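Local coordinates for protein diaminopimelate decarboxylase (Aquifex aeolicus, PDB 2P3E) that probably catalyses the pyridoxal-phosphate-dependent decarboxylation of meso-diaminopimelate to L-lysine, the last step of lysine biosynthesis by this route, at residues L316-P319 and S320-A324. Sequence-based numbering, arbitrary orientation.
Sequences LIRP and SIYNA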
loop_
_atom_site.group_PDB
_atom_site.type_symbol
_atom_site.label_atom_id
_atom_site.label_comp_id
_atom_site.label_asym_id
_atom_site.label_seq_id
_atom_site.Cartn_x
_atom_site.Cartn_y
_atom_site.Cartn_z
ATOM N N LEU B 316 2.208 -2.844 7.755
ATOM C CA LEU B 316 1.290 -1.947 8.458
ATOM C C LEU B 316 1.649 -0.545 8.045
ATOM O O LEU B 316 2.716 -0.031 8.410
ATOM C CB LEU B 316 1.419 -2.098 9.990
ATOM C CG LEU B 316 0.574 -1.161 10.884
ATOM C CD1 LEU B 316 -0.924 -1.264 10.610
ATOM C CD2 LEU B 316 0.855 -1.414 12.377
ATOM N N ILE B 317 0.769 0.064 7.261
ATOM C CA ILE B 317 1.103 1.326 6.600
ATOM C C ILE B 317 0.699 2.566 7.411
ATOM O O ILE B 317 1.116 3.672 7.094
ATOM C CB ILE B 317 0.466 1.364 5.182
ATOM C CG1 ILE B 317 1.249 2.314 4.250
ATOM C CG2 ILE B 317 -1.047 1.677 5.274
ATOM C CD1 ILE B 317 0.856 2.144 2.736
ATOM N N ARG B 318 -0.125 2.385 8.446
ATOM C CA ARG B 318 -0.768 3.529 9.113
ATOM C C ARG B 318 0.240 4.551 9.710
ATOM O O ARG B 318 0.055 5.760 9.512
ATOM C CB ARG B 318 -1.801 3.058 10.148
ATOM C CG ARG B 318 -2.923 2.170 9.548
ATOM C CD ARG B 318 -4.048 1.903 10.553
ATOM N NE ARG B 318 -4.845 3.105 10.789
ATOM C CZ ARG B 318 -4.821 3.830 11.908
ATOM N NH1 ARG B 318 -4.049 3.485 12.932
ATOM N NH2 ARG B 318 -5.591 4.902 12.008
ATOM N N PRO B 319 1.277 4.087 10.461
ATOM C CA PRO B 319 2.271 5.055 10.967
ATOM C C PRO B 319 2.902 5.895 9.843
ATOM O O PRO B 319 2.910 7.124 9.933
ATOM C CB PRO B 319 3.316 4.163 11.639
ATOM C CG PRO B 319 2.510 2.970 12.098
ATOM C CD PRO B 319 1.577 2.724 10.952
ATOM N N SER B 320 3.360 5.231 8.785
ATOM C CA SER B 320 4.045 5.888 7.666
ATOM C C SER B 320 3.192 6.945 6.972
ATOM O O SER B 320 3.641 8.078 6.772
ATOM C CB SER B 320 4.494 4.847 6.632
ATOM O OG SER B 320 5.199 5.477 5.569
ATOM N N ILE B 321 1.958 6.588 6.617
ATOM C CA ILE B 321 1.148 7.483 5.793
ATOM C C ILE B 321 0.219 8.422 6.554
ATOM O O ILE B 321 -0.207 9.444 5.993
ATOM C CB ILE B 321 0.388 6.732 4.642
ATOM C CG1 ILE B 321 -0.720 5.840 5.206
ATOM C CG2 ILE B 321 1.399 5.961 3.765
ATOM C CD1 ILE B 321 -1.662 5.258 4.145
ATOM N N TYR B 322 -0.069 8.101 7.820
ATOM C CA TYR B 322 -0.948 8.937 8.645
ATOM C C TYR B 322 -0.265 9.545 9.881
ATOM O O TYR B 322 -0.889 10.335 10.599
ATOM C CB TYR B 322 -2.211 8.170 9.085
ATOM C CG TYR B 322 -3.027 7.508 7.984
ATOM C CD1 TYR B 322 -3.504 8.238 6.888
ATOM C CD2 TYR B 322 -3.358 6.162 8.064
ATOM C CE1 TYR B 322 -4.265 7.624 5.882
ATOM C CE2 TYR B 322 -4.109 5.543 7.086
ATOM C CZ TYR B 322 -4.563 6.275 5.988
ATOM O OH TYR B 322 -5.328 5.650 5.014
ATOM N N ASN B 323 0.998 9.184 10.115
ATOM C CA ASN B 323 1.697 9.400 11.403
ATOM C C ASN B 323 0.874 8.842 12.557
ATOM O O ASN B 323 0.853 9.395 13.662
ATOM C CB ASN B 323 2.088 10.885 11.624
ATOM C CG ASN B 323 3.008 11.095 12.852
ATOM O OD1 ASN B 323 3.780 10.211 13.259
ATOM N ND2 ASN B 323 2.921 12.279 13.439
ATOM N N ALA B 324 0.198 7.727 12.283
ATOM C CA ALA B 324 -0.695 7.094 13.230
ATOM C C ALA B 324 0.080 6.500 14.384
ATOM O O ALA B 324 1.195 5.981 14.202
ATOM C CB ALA B 324 -1.533 5.998 12.530
HETATM O O HOH W 1 4.048 2.340 8.541
#
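I317 O accepts the N-H of I321 at 3.1 Å in an almost straight bond of the short helix 318-322. One residue on, R318 O takes Y322 N at 2.9 Å and, weakly, A324 N at 3.4 Å, so one carbonyl holds both the last helical residue and the chain leaving it. N323, with positive phi, makes the turn between them; its N-H bonds weakly to P319 O. At the other end, a water accepts from S320 N and donates to L316 O, bridging the first turn.

I317 and I321 meet on one flank, I317 CG1 resting 3.7 Å from I321 CG2 while I321 CD1 reaches I317 CG2. In I321, CG1 sits between the backbone N and carbonyl carbon (chi1 69°), which carries it 3.7 Å above the plane of the Y322 ring, over the ring centre. Shortened to an alanine here, I321 would probably give up its hold on I317 CG1 and CG2, its cover on this face of the Y322 ring and its packing across the dimer. R318 bends at chi3 (71°), bringing its guanidinium back over A324, whose CB lies across one face, 3.6 Å from NH1. S320 OG hydrogen-bonds G351 O.

R318 and Y322 probably both bind substrate: the R318 guanidinium lies close to that of R282 and near Y377, consistent with a site that receives a carboxylate of the substrate. The helix is part of the connection between strands 304-309 and 328-330, both in the mixed sheet. Its isoleucine flank faces the second subunit, I317 and I321 each packing on their own counterparts there and Y322 on E349 of that subunit, itself a probable substrate ligand, so the site is probably shared across the dimer interface.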